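Local coordinates for helicase-like protein (Bacteroides thetaiotaomicron, PDB 2FG1), which has no established function but, as a macro-domain protein, probably removes ADP-ribose from ADP-ribosylated thymidine in DNA, at residues V23-C28 / A119-P124; G66-V71 / A80-Q85; Q105-V110 / E144-K149; M4-I9 / I151-Y156. One frame throughout, in Å; residues are numbered along the deposited sequence. Where two conformers were deposited one is given.

Interaction 1: residues V23-C28 / A119-P124; sequences VITHIC and ASVHMP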
loop_
_atom_site.group_PDB
_atom_site.type_symbol
_atom_site.label_atom_id
_atom_site.label_comp_id
_atom_site.label_asym_id
_atom_site.label_seq_id
_atom_site.Cartn_x
_atom_site.Cartn_y
_atom_site.Cartn_z
ATOM N N VAL A 23 2.546 8.563 -4.835
ATOM C CA VAL A 23 2.466 7.098 -4.842
ATOM C C VAL A 23 1.331 6.683 -3.916
ATOM O O VAL A 23 1.354 6.996 -2.709
ATOM C CB VAL A 23 3.788 6.441 -4.384
ATOM C CG1 VAL A 23 3.675 4.923 -4.409
ATOM C CG2 VAL A 23 4.952 6.885 -5.275
ATOM N N ILE A 24 0.337 5.996 -4.472
ATOM C CA ILE A 24 -0.754 5.435 -3.675
ATOM C C ILE A 24 -0.342 4.026 -3.268
ATOM O O ILE A 24 -0.105 3.171 -4.137
ATOM C CB ILE A 24 -2.054 5.369 -4.496
ATOM C CG1 ILE A 24 -2.523 6.772 -4.877
ATOM C CG2 ILE A 24 -3.165 4.629 -3.722
ATOM C CD1 ILE A 24 -3.516 6.786 -6.032
ATOM N N THR A 25 -0.252 3.767 -1.968
ATOM C CA THR A 25 0.214 2.475 -1.461
ATOM C C THR A 25 -0.940 1.702 -0.856
ATOM O O THR A 25 -1.715 2.259 -0.083
ATOM C CB THR A 25 1.282 2.639 -0.361
ATOM O OG1 THR A 25 0.736 3.403 0.726
ATOM C CG2 THR A 25 2.511 3.349 -0.878
ATOM N N HIS A 26 -1.036 0.408 -1.159
ATOM C CA HIS A 26 -2.062 -0.422 -0.529
ATOM C C HIS A 26 -1.559 -1.858 -0.405
ATOM O O HIS A 26 -0.601 -2.250 -1.066
ATOM C CB HIS A 26 -3.375 -0.323 -1.314
ATOM C CG HIS A 26 -3.318 -1.010 -2.632
ATOM N ND1 HIS A 26 -4.114 -2.092 -2.925
ATOM C CD2 HIS A 26 -2.509 -0.822 -3.702
ATOM C CE1 HIS A 26 -3.814 -2.532 -4.137
ATOM N NE2 HIS A 26 -2.840 -1.785 -4.625
ATOM N N ILE A 27 -2.200 -2.621 0.471
ATOM C CA ILE A 27 -1.766 -3.976 0.796
ATOM C C ILE A 27 -2.546 -5.006 -0.005
ATOM O O ILE A 27 -3.788 -5.084 0.072
ATOM C CB ILE A 27 -1.902 -4.274 2.304
ATOM C CG1 ILE A 27 -0.973 -3.362 3.120
ATOM C CG2 ILE A 27 -1.566 -5.740 2.584
ATOM C CD1 ILE A 27 -1.200 -3.431 4.636
ATOM N N CYS A 28 -1.786 -5.799 -0.759
ATOM C CA CYS A 28 -2.299 -6.911 -1.530
ATOM C C CYS A 28 -1.993 -8.226 -0.840
ATOM O O CYS A 28 -1.078 -8.335 -0.011
ATOM C CB CYS A 28 -1.646 -6.909 -2.918
ATOM S SG CYS A 28 -2.023 -5.485 -3.916
ATOM N N ALA A 119 8.718 11.878 -4.341
ATOM C CA ALA A 119 7.282 11.682 -4.254
ATOM C C ALA A 119 6.763 11.725 -2.830
ATOM O O ALA A 119 7.529 11.645 -1.868
ATOM C CB ALA A 119 6.904 10.380 -4.913
ATOM N N SER A 120 5.446 11.849 -2.720
ATOM C CA SER A 120 4.735 11.693 -1.445
ATOM C C SER A 120 3.881 10.434 -1.503
ATOM O O SER A 120 3.610 9.896 -2.578
ATOM C CB SER A 120 3.850 12.904 -1.189
ATOM O OG SER A 120 2.930 13.095 -2.255
ATOM N N VAL A 121 3.468 9.964 -0.328
ATOM C CA VAL A 121 2.693 8.728 -0.182
ATOM C C VAL A 121 1.266 9.023 0.259
ATOM O O VAL A 121 1.025 9.902 1.098
ATOM C CB VAL A 121 3.407 7.765 0.785
ATOM C CG1 VAL A 121 2.526 6.581 1.195
ATOM C CG2 VAL A 121 4.685 7.249 0.140
ATOM N N HIS A 122 0.334 8.277 -0.329
ATOM C CA HIS A 122 -1.093 8.453 -0.124
ATOM C C HIS A 122 -1.700 7.083 0.082
ATOM O O HIS A 122 -1.446 6.172 -0.707
ATOM C CB HIS A 122 -1.682 9.167 -1.340
ATOM C CG HIS A 122 -1.070 10.511 -1.544
ATOM N ND1 HIS A 122 -1.641 11.662 -1.052
ATOM C CD2 HIS A 122 0.126 10.866 -2.069
ATOM C CE1 HIS A 122 -0.844 12.684 -1.314
ATOM N NE2 HIS A 122 0.238 12.225 -1.924
HETATM N N MSE A 123 -2.490 6.913 1.139
HETATM C CA MSE A 123 -2.955 5.571 1.461
HETATM C C MSE A 123 -4.274 5.562 2.183
HETATM O O MSE A 123 -4.601 6.499 2.896
HETATM C CB MSE A 123 -1.911 4.846 2.316
HETATM C CG MSE A 123 -1.658 5.487 3.685
HETATM SE SE MSE A 123 -0.610 4.418 4.865
HETATM C CE MSE A 123 1.117 4.626 4.087
ATOM N N PRO A 124 -5.027 4.456 2.046
ATOM C CA PRO A 124 -6.133 4.226 2.974
ATOM C C PRO A 124 -5.560 3.774 4.330
ATOM O O PRO A 124 -4.327 3.768 4.506
ATOM C CB PRO A 124 -6.915 3.098 2.290
ATOM C CG PRO A 124 -5.827 2.292 1.605
ATOM C CD PRO A 124 -4.843 3.334 1.097
#

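Interaction 2: residues G66-V71 / A80-Q85; sequences GAVQFV and ANMIGQ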
loop_
_atom_site.group_PDB
_atom_site.type_symbol
_atom_site.label_atom_id
_atom_site.label_comp_id
_atom_site.label_asym_id
_atom_site.label_seq_id
_atom_site.Cartn_x
_atom_site.Cartn_y
_atom_site.Cartn_z
ATOM N N GLY A 66 6.441 -9.055 1.130
ATOM C CA GLY A 66 7.513 -8.070 1.199
ATOM C C GLY A 66 7.849 -7.425 -0.131
ATOM O O GLY A 66 8.525 -6.403 -0.149
ATOM N N ALA A 67 7.362 -8.001 -1.234
ATOM C CA ALA A 67 7.627 -7.461 -2.570
ATOM C C ALA A 67 6.633 -6.362 -2.943
ATOM O O ALA A 67 5.513 -6.305 -2.414
ATOM C CB ALA A 67 7.613 -8.575 -3.621
ATOM N N VAL A 68 7.039 -5.495 -3.866
ATOM C CA VAL A 68 6.209 -4.375 -4.305
ATOM C C VAL A 68 6.315 -4.231 -5.815
ATOM O O VAL A 68 7.414 -4.320 -6.379
ATOM C CB VAL A 68 6.659 -3.038 -3.640
ATOM C CG1 VAL A 68 5.723 -1.893 -4.036
ATOM C CG2 VAL A 68 6.719 -3.173 -2.123
ATOM N N GLN A 69 5.174 -3.954 -6.449
ATOM C CA GLN A 69 5.099 -3.601 -7.861
ATOM C C GLN A 69 4.602 -2.172 -7.980
ATOM O O GLN A 69 3.571 -1.825 -7.395
ATOM C CB GLN A 69 4.122 -4.542 -8.555
ATOM C CG GLN A 69 3.856 -4.255 -10.019
ATOM C CD GLN A 69 2.789 -5.170 -10.549
ATOM O OE1 GLN A 69 1.693 -5.236 -10.005
ATOM N NE2 GLN A 69 3.100 -5.886 -11.629
ATOM N N PHE A 70 5.334 -1.345 -8.731
ATOM C CA PHE A 70 4.965 0.051 -8.944
ATOM C C PHE A 70 4.400 0.222 -10.341
ATOM O O PHE A 70 5.038 -0.170 -11.324
ATOM C CB PHE A 70 6.179 0.976 -8.754
ATOM C CG PHE A 70 6.779 0.909 -7.371
ATOM C CD1 PHE A 70 6.342 1.764 -6.365
ATOM C CD2 PHE A 70 7.782 -0.013 -7.073
ATOM C CE1 PHE A 70 6.898 1.695 -5.081
ATOM C CE2 PHE A 70 8.338 -0.085 -5.789
ATOM C CZ PHE A 70 7.896 0.778 -4.800
ATOM N N VAL A 71 3.183 0.745 -10.437
ATOM C CA VAL A 71 2.574 0.983 -11.744
ATOM C C VAL A 71 2.246 2.452 -11.887
ATOM O O VAL A 71 1.803 3.110 -10.948
ATOM C CB VAL A 71 1.311 0.096 -12.003
ATOM C CG1 VAL A 71 0.156 0.505 -11.117
ATOM C CG2 VAL A 71 0.881 0.148 -13.458
ATOM N N ALA A 80 1.434 1.553 -5.751
ATOM C CA ALA A 80 2.318 0.509 -5.261
ATOM C C ALA A 80 1.477 -0.644 -4.741
ATOM O O ALA A 80 0.798 -0.521 -3.712
ATOM C CB ALA A 80 3.219 1.067 -4.160
ATOM N N ASN A 81 1.515 -1.759 -5.469
ATOM C CA ASN A 81 0.845 -2.995 -5.055
ATOM C C ASN A 81 1.816 -3.724 -4.118
ATOM O O ASN A 81 2.807 -4.277 -4.574
ATOM C CB ASN A 81 0.550 -3.891 -6.274
ATOM C CG ASN A 81 -0.446 -3.286 -7.260
ATOM O OD1 ASN A 81 -1.360 -2.558 -6.898
ATOM N ND2 ASN A 81 -0.309 -3.673 -8.536
HETATM N N MSE A 82 1.538 -3.688 -2.815
HETATM C CA MSE A 82 2.471 -4.184 -1.803
HETATM C C MSE A 82 1.988 -5.516 -1.267
HETATM O O MSE A 82 0.925 -5.578 -0.666
HETATM C CB MSE A 82 2.544 -3.201 -0.624
HETATM C CG MSE A 82 2.962 -1.767 -0.997
HETATM SE SE MSE A 82 3.300 -0.642 0.561
HETATM C CE MSE A 82 1.571 -0.797 1.459
ATOM N N ILE A 83 2.758 -6.584 -1.456
ATOM C CA ILE A 83 2.295 -7.886 -0.966
ATOM C C ILE A 83 2.577 -7.992 0.528
ATOM O O ILE A 83 3.708 -8.260 0.941
ATOM C CB ILE A 83 2.897 -9.070 -1.749
ATOM C CG1 ILE A 83 2.591 -8.938 -3.245
ATOM C CG2 ILE A 83 2.335 -10.388 -1.204
ATOM C CD1 ILE A 83 3.178 -10.068 -4.082
ATOM N N GLY A 84 1.539 -7.770 1.335
ATOM C CA GLY A 84 1.703 -7.649 2.783
ATOM C C GLY A 84 0.753 -8.457 3.637
ATOM O O GLY A 84 0.713 -8.282 4.854
ATOM N N GLN A 85 -0.022 -9.326 3.005
ATOM C CA GLN A 85 -0.882 -10.210 3.768
ATOM C C GLN A 85 -0.879 -11.608 3.169
ATOM O O GLN A 85 -0.769 -11.790 1.954
ATOM C CB GLN A 85 -2.295 -9.638 3.933
ATOM C CG GLN A 85 -3.152 -9.763 2.718
ATOM C CD GLN A 85 -4.581 -9.288 2.960
ATOM O OE1 GLN A 85 -4.832 -8.079 3.028
ATOM N NE2 GLN A 85 -5.521 -10.232 3.069
#

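Interaction 3: residues Q105-V110 / E144-K149; sequences QCLKEV and EELITK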
loop_
_atom_site.group_PDB
_atom_site.type_symbol
_atom_site.label_atom_id
_atom_site.label_comp_id
_atom_site.label_asym_id
_atom_site.label_seq_id
_atom_site.Cartn_x
_atom_site.Cartn_y
_atom_site.Cartn_z
ATOM N N GLN A 105 8.824 -4.526 5.073
ATOM C CA GLN A 105 9.722 -4.761 3.934
ATOM C C GLN A 105 9.207 -4.046 2.686
ATOM O O GLN A 105 9.981 -3.413 1.956
ATOM C CB GLN A 105 9.917 -6.257 3.681
ATOM C CG GLN A 105 10.882 -6.560 2.530
ATOM C CD GLN A 105 11.224 -8.026 2.385
ATOM O OE1 GLN A 105 10.430 -8.912 2.708
ATOM N NE2 GLN A 105 12.438 -8.295 1.908
ATOM N N CYS A 106 7.901 -4.115 2.455
ATOM C CA CYS A 106 7.308 -3.387 1.340
ATOM C C CYS A 106 7.577 -1.894 1.458
ATOM O O CYS A 106 7.945 -1.240 0.479
ATOM C CB CYS A 106 5.795 -3.596 1.308
ATOM S SG CYS A 106 5.218 -5.275 0.957
ATOM N N LEU A 107 7.391 -1.345 2.661
ATOM C CA LEU A 107 7.571 0.077 2.873
ATOM C C LEU A 107 9.028 0.510 2.728
ATOM O O LEU A 107 9.274 1.644 2.313
ATOM C CB LEU A 107 6.973 0.525 4.211
ATOM C CG LEU A 107 5.430 0.498 4.246
ATOM C CD1 LEU A 107 4.914 0.690 5.678
ATOM C CD2 LEU A 107 4.829 1.540 3.316
ATOM N N LYS A 108 9.977 -0.380 3.022
ATOM C CA LYS A 108 11.387 -0.076 2.746
ATOM C C LYS A 108 11.591 0.164 1.239
ATOM O O LYS A 108 12.332 1.071 0.835
ATOM C CB LYS A 108 12.297 -1.214 3.214
ATOM C CG LYS A 108 12.614 -1.227 4.713
ATOM C CD LYS A 108 13.685 -2.270 5.041
ATOM C CE LYS A 108 14.218 -2.151 6.458
ATOM N NZ LYS A 108 13.169 -2.238 7.494
ATOM N N GLU A 109 10.939 -0.653 0.416
ATOM C CA GLU A 109 11.063 -0.485 -1.036
ATOM C C GLU A 109 10.331 0.777 -1.508
ATOM O O GLU A 109 10.836 1.515 -2.375
ATOM C CB GLU A 109 10.600 -1.739 -1.791
ATOM C CG GLU A 109 10.934 -1.688 -3.288
ATOM C CD GLU A 109 10.602 -2.961 -4.035
ATOM O OE1 GLU A 109 10.418 -4.016 -3.396
ATOM O OE2 GLU A 109 10.546 -2.914 -5.284
ATOM N N VAL A 110 9.162 1.051 -0.929
ATOM C CA VAL A 110 8.452 2.289 -1.219
ATOM C C VAL A 110 9.297 3.506 -0.825
ATOM O O VAL A 110 9.306 4.512 -1.542
ATOM C CB VAL A 110 7.076 2.320 -0.527
ATOM C CG1 VAL A 110 6.422 3.694 -0.648
ATOM C CG2 VAL A 110 6.174 1.228 -1.132
ATOM N N GLU A 144 8.241 5.102 10.998
ATOM C CA GLU A 144 9.643 4.737 10.921
ATOM C C GLU A 144 10.150 4.671 9.486
ATOM O O GLU A 144 11.247 5.158 9.194
ATOM C CB GLU A 144 9.858 3.403 11.613
ATOM C CG GLU A 144 9.626 3.478 13.101
ATOM C CD GLU A 144 9.605 2.118 13.747
ATOM O OE1 GLU A 144 9.941 1.118 13.084
ATOM O OE2 GLU A 144 9.252 2.052 14.939
ATOM N N GLU A 145 9.379 4.052 8.601
ATOM C CA GLU A 145 9.881 3.781 7.253
ATOM C C GLU A 145 9.731 4.942 6.286
ATOM O O GLU A 145 10.451 4.981 5.293
ATOM C CB GLU A 145 9.246 2.514 6.665
ATOM C CG GLU A 145 9.607 1.225 7.401
ATOM C CD GLU A 145 11.098 0.892 7.387
ATOM O OE1 GLU A 145 11.869 1.522 6.624
ATOM O OE2 GLU A 145 11.513 -0.008 8.139
ATOM N N LEU A 146 8.803 5.863 6.546
ATOM C CA LEU A 146 8.533 6.965 5.608
ATOM C C LEU A 146 8.711 8.341 6.232
ATOM O O LEU A 146 9.528 9.143 5.772
ATOM C CB LEU A 146 7.135 6.830 4.975
ATOM C CG LEU A 146 6.899 5.553 4.161
ATOM C CD1 LEU A 146 5.447 5.450 3.737
ATOM C CD2 LEU A 146 7.835 5.458 2.941
ATOM N N ILE A 147 7.952 8.616 7.288
ATOM C CA ILE A 147 7.923 9.957 7.873
ATOM C C ILE A 147 9.303 10.450 8.307
ATOM O O ILE A 147 9.654 11.613 8.091
ATOM C CB ILE A 147 6.937 10.000 9.064
ATOM C CG1 ILE A 147 5.494 9.871 8.572
ATOM C CG2 ILE A 147 7.118 11.259 9.919
ATOM C CD1 ILE A 147 4.999 11.034 7.712
ATOM N N THR A 148 10.093 9.570 8.907
ATOM C CA THR A 148 11.403 9.960 9.431
ATOM C C THR A 148 12.422 10.317 8.349
ATOM O O THR A 148 13.483 10.886 8.666
ATOM C CB THR A 148 12.002 8.860 10.324
ATOM O OG1 THR A 148 12.201 7.679 9.539
ATOM C CG2 THR A 148 11.088 8.570 11.513
ATOM N N LYS A 149 12.105 9.982 7.098
ATOM C CA LYS A 149 12.963 10.318 5.961
ATOM C C LYS A 149 12.421 11.506 5.189
ATOM O O LYS A 149 12.831 11.768 4.058
ATOM C CB LYS A 149 13.113 9.118 5.032
ATOM C CG LYS A 149 13.858 7.977 5.662
ATOM C CD LYS A 149 13.320 6.672 5.171
ATOM C CE LYS A 149 13.333 5.689 6.314
ATOM N NZ LYS A 149 13.037 4.320 5.852
#

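Interaction 4: residues M4-I9 / I151-Y156; sequences MEILYI and IAVTVY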
loop_
_atom_site.group_PDB
_atom_site.type_symbol
_atom_site.label_atom_id
_atom_site.label_comp_id
_atom_site.label_asym_id
_atom_site.label_seq_id
_atom_site.Cartn_x
_atom_site.Cartn_y
_atom_site.Cartn_z
HETATM N N MSE A 4 8.403 15.967 9.676
HETATM C CA MSE A 4 7.226 15.364 9.091
HETATM C C MSE A 4 6.336 14.638 10.097
HETATM O O MSE A 4 6.786 14.217 11.157
HETATM C CB MSE A 4 7.650 14.486 7.912
HETATM C CG MSE A 4 8.095 15.370 6.749
HETATM SE SE MSE A 4 6.473 16.064 5.859
HETATM C CE MSE A 4 5.236 15.972 7.250
ATOM N N GLU A 5 5.054 14.522 9.753
ATOM C CA GLU A 5 4.078 13.857 10.609
ATOM C C GLU A 5 3.037 13.287 9.663
ATOM O O GLU A 5 2.730 13.912 8.648
ATOM C CB GLU A 5 3.415 14.895 11.506
ATOM C CG GLU A 5 2.786 14.355 12.759
ATOM C CD GLU A 5 2.320 15.476 13.677
ATOM O OE1 GLU A 5 3.041 15.868 14.612
ATOM O OE2 GLU A 5 1.218 15.964 13.430
ATOM N N ILE A 6 2.468 12.127 9.976
ATOM C CA ILE A 6 1.373 11.601 9.153
ATOM C C ILE A 6 0.211 12.585 9.161
ATOM O O ILE A 6 -0.153 13.115 10.206
ATOM C CB ILE A 6 0.879 10.219 9.640
ATOM C CG1 ILE A 6 1.991 9.186 9.545
ATOM C CG2 ILE A 6 -0.358 9.742 8.845
ATOM C CD1 ILE A 6 1.667 7.885 10.271
ATOM N N LEU A 7 -0.347 12.835 7.988
ATOM C CA LEU A 7 -1.540 13.650 7.845
ATOM C C LEU A 7 -2.750 12.732 7.689
ATOM O O LEU A 7 -2.732 11.841 6.851
ATOM C CB LEU A 7 -1.417 14.541 6.611
ATOM C CG LEU A 7 -2.656 15.339 6.215
ATOM C CD1 LEU A 7 -2.970 16.399 7.262
ATOM C CD2 LEU A 7 -2.491 15.945 4.836
ATOM N N TYR A 8 -3.787 12.959 8.499
ATOM C CA TYR A 8 -5.051 12.227 8.369
ATOM C C TYR A 8 -6.122 13.181 7.895
ATOM O O TYR A 8 -6.328 14.233 8.506
ATOM C CB TYR A 8 -5.489 11.631 9.710
ATOM C CG TYR A 8 -4.555 10.592 10.255
ATOM C CD1 TYR A 8 -4.710 9.246 9.923
ATOM C CD2 TYR A 8 -3.528 10.951 11.136
ATOM C CE1 TYR A 8 -3.859 8.284 10.435
ATOM C CE2 TYR A 8 -2.664 9.989 11.660
ATOM C CZ TYR A 8 -2.846 8.667 11.307
ATOM O OH TYR A 8 -2.010 7.694 11.794
ATOM N N ILE A 9 -6.810 12.809 6.816
ATOM C CA ILE A 9 -7.890 13.622 6.279
ATOM C C ILE A 9 -9.045 12.730 5.859
ATOM O O ILE A 9 -8.876 11.521 5.712
ATOM C CB ILE A 9 -7.443 14.485 5.056
ATOM C CG1 ILE A 9 -6.930 13.602 3.906
ATOM C CG2 ILE A 9 -6.421 15.567 5.461
ATOM C CD1 ILE A 9 -6.675 14.386 2.622
ATOM N N ILE A 151 9.514 11.890 3.946
ATOM C CA ILE A 151 8.528 11.544 2.931
ATOM C C ILE A 151 7.147 11.819 3.517
ATOM O O ILE A 151 6.771 11.243 4.551
ATOM C CB ILE A 151 8.626 10.068 2.509
ATOM C CG1 ILE A 151 10.028 9.743 1.984
ATOM C CG2 ILE A 151 7.569 9.747 1.440
ATOM C CD1 ILE A 151 10.345 8.269 1.995
ATOM N N ALA A 152 6.407 12.720 2.879
ATOM C CA ALA A 152 5.062 13.062 3.334
ATOM C C ALA A 152 4.148 11.850 3.173
ATOM O O ALA A 152 4.242 11.117 2.191
ATOM C CB ALA A 152 4.521 14.261 2.561
ATOM N N VAL A 153 3.274 11.636 4.158
ATOM C CA VAL A 153 2.291 10.552 4.125
ATOM C C VAL A 153 0.931 11.109 4.479
ATOM O O VAL A 153 0.795 11.759 5.511
ATOM C CB VAL A 153 2.634 9.425 5.133
ATOM C CG1 VAL A 153 1.568 8.335 5.113
ATOM C CG2 VAL A 153 4.006 8.823 4.840
ATOM N N THR A 154 -0.053 10.841 3.622
ATOM C CA THR A 154 -1.446 11.196 3.869
ATOM C C THR A 154 -2.284 9.929 3.938
ATOM O O THR A 154 -2.208 9.088 3.036
ATOM C CB THR A 154 -1.986 12.136 2.766
ATOM O OG1 THR A 154 -1.124 13.283 2.676
ATOM C CG2 THR A 154 -3.394 12.635 3.087
ATOM N N VAL A 155 -3.043 9.803 5.028
ATOM C CA VAL A 155 -3.960 8.682 5.245
ATOM C C VAL A 155 -5.370 9.227 5.066
ATOM O O VAL A 155 -5.722 10.262 5.646
ATOM C CB VAL A 155 -3.782 8.052 6.656
ATOM C CG1 VAL A 155 -4.825 6.966 6.906
ATOM C CG2 VAL A 155 -2.378 7.460 6.815
ATOM N N TYR A 156 -6.155 8.511 4.258
ATOM C CA TYR A 156 -7.485 8.943 3.848
ATOM C C TYR A 156 -8.536 8.121 4.569
ATOM O O TYR A 156 -8.582 6.903 4.402
ATOM C CB TYR A 156 -7.642 8.789 2.320
ATOM C CG TYR A 156 -6.723 9.703 1.544
ATOM C CD1 TYR A 156 -7.219 10.849 0.944
ATOM C CD2 TYR A 156 -5.362 9.432 1.434
ATOM C CE1 TYR A 156 -6.380 11.707 0.246
ATOM C CE2 TYR A 156 -4.508 10.292 0.750
ATOM C CZ TYR A 156 -5.034 11.422 0.155
ATOM O OH TYR A 156 -4.207 12.289 -0.520
#

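Interaction 1: residues V23-C28 / A119-P124
Two parallel strands inside the mixed sheet of the macro domain meet here, Val23 and Ile24 pairing with Val121 and His122. The strands are twisted, their N-to-C directions 43° apart. Three backbone bonds form the ladder: Val23 N to Ser120 O at 2.8 Å, His122 N to Val23 O at 2.9 Å, and Thr25 N to His122 O at 3.0 Å. CA-H...O contacts reinforce it, with Ile24 CA lying 3.1 Å from His122 O. Val23 and Val121 face helix 100-117, where Phe113 and Thr114 meet them, whereas Ile24 and His122 lie on the reverse face, where Phe38 covers Ile24. Beyond the Thr25 N bond, side-chain contact takes over. Thr25 OG1, placed between the backbone N and C by a chi1 of 59°, comes to 3.4 Å from Met123 CB, while CG2 meets Val121 CG1, the two side chains crossing at about a right angle. Neither Thr25 OG1 nor Thr25 O has a polar partner in the model, although the contact buries both; Pro124 CD lies 3.5 Å from Thr25 O. The His122 ring is anchored at both nitrogens: ND1 bonds to the Tyr156 hydroxyl, and NE2 donates to Ser120 OG at 2.8 Å, 16° out of the ring plane.

Interaction 2: residues G66-V71 / A80-Q85
Val68, Gln69 and Phe70 run antiparallel to Met82, Asn81 and Ala80, the two strand directions 169° apart, in the beta hairpin that forms one border of the macro-domain sheet. Gln69 and Asn81 are a hydrogen-bonded pair: Gln69 N reaches Asn81 O at 3.0 Å, and Asn81 N reaches Gln69 O at 2.8 Å. The ladder runs on to Ile83, whose N bonds to Ala67 O and whose O accepts a nearly straight bond from Gly66 N at 2.9 Å. Gly66 has a positive phi of 98°, where a beta carbon would collide with the carbonyl oxygen of the residue before. On the face toward helix 100-117, Val68 CG1 meets Ala80 CB at 3.9 Å, lies beside Met82 CG, and covers one face of the Phe70 ring near its rim. Phe70 CE1 touches Ala80 CB at 3.8 Å, and its ring stacks with that of Phe113. On the reverse face the amides of Gln69 and Asn81 lie side by side, their planes 62° apart. Gln69 NE2 is taken by Ala52 O, while Asn81 OD1 accepts from His26 NE2 and its ND2 also reaches Pro49 O. Asn81 ND2 donates to Gln69 OE1 at 2.9 Å, the acceptor lying in the Asn81 amide plane.

Interaction 3: residues Q105-V110 / E144-K149
Glu145 OE2 is gripped by two cations, Lys108 NZ at 2.9 Å and the Arg104 guanidinium, both from helix 100-117. The lysine ammonium comes from above the carboxylate plane, 37° out of it. A bend at chi2 of Glu145 (-62°) turns the carboxylate toward the Lys108 stem, so that Glu145 OE1 rests 3.4 Å from Lys108 CG and the aliphatic stem as well as the charge is in contact. Glu145 OE1 also meets Lys149 NZ at 3.1 Å, a weak bond within the 144-149 segment; because Lys149 was modelled in two conformers, this third cation is less certain. Arg104 has a second acid in Glu144, which ties the two helices again.

Beneath the charges the contact turns apolar. Leu107 CB meets Glu145 CB at 3.9 Å, and the Leu107 and Leu146 side chains cross at about a right angle with CD2 and CD1 4.0 Å apart. Val110 CG1 extends the patch to Leu146 CD2. Below it lies the sheet, with Met82 under Leu107 and Val110 and with Val153 under Leu146. Replacing Glu145 with an alanine would probably leave the Lys108 ammonium without this acid and cost Arg104 one of its two acidic partners. With two cations at OE2 the carboxylate is likely to stay ionised, so that the helices are joined by salt bridges above an apolar layer.

Interaction 4: residues M4-I9 / I151-Y156
Leu7, Tyr8 and Ile9 pair in parallel with Thr154, Val155 and Tyr156, joining 7-10, an outermost strand of the macro-domain sheet, to 153-157. Three nearly straight bonds carry the ladder: Leu7 N to Val153 O (2.9 Å), Val155 N to Leu7 O (2.8 Å) and Ile9 N to Val155 O (3.0 Å). On one face, Val155 receives two neighbours: Ile6 CG2 against its CG2 at 3.7 Å, and Tyr8 CD1 against its CB at 3.6 Å. The same Ile6 CG2 covers a face of the Tyr8 ring near the rim. On the other face, Leu7 CD2 lies alongside Thr154 OG1. A chi1 of 60° sets CG1 of Ile9 over the backbone, flanked by N and C, and sends CD1 over to the neighbouring strand, to Thr154 CG2 at 3.7 Å and Tyr156 CE1 at 3.6 Å.

Farther out, polar bonds fix both rings. The Tyr8 hydroxyl bonds to Glu139 and to Trp135 NE1, whereas the Tyr156 hydroxyl meets the backbone N of Ile17 besides His122. A phenylalanine in place of Tyr156 could keep the contact with Ile9, but would probably leave His122 ND1 and Ile17 N without this mate. Each tyrosine thus joins apolar packing at its ring to a hydroxyl tether: Tyr8 ties the edge strand to helix 135-147, while Tyr156 ties 153-157 to His122 and the loop at Ile17.

The chain begins at 4-9, and interaction 4 closes the longest loop when 151-156 pairs with it near the C terminus. Interaction 1 is nested inside, opening at 23-28 and closing at 119-124. Within that loop lies the short hairpin of interaction 2, complete before 105-110 opens interaction 3. Interaction 3 crosses interaction 1, because 119-124 falls between 105-110 and 144-149, yet like 1 and 2 it lies inside the loop of interaction 4. Interactions 4, 1 and 2 join successive portions of one sheet: Val121 N bonds to Ala152 O, and Ala80 N to Ile24 O. Interaction 3 joins two helices over that sheet, with Val110 on Thr25, Cys106 against Val68, and Ile147 against Met4.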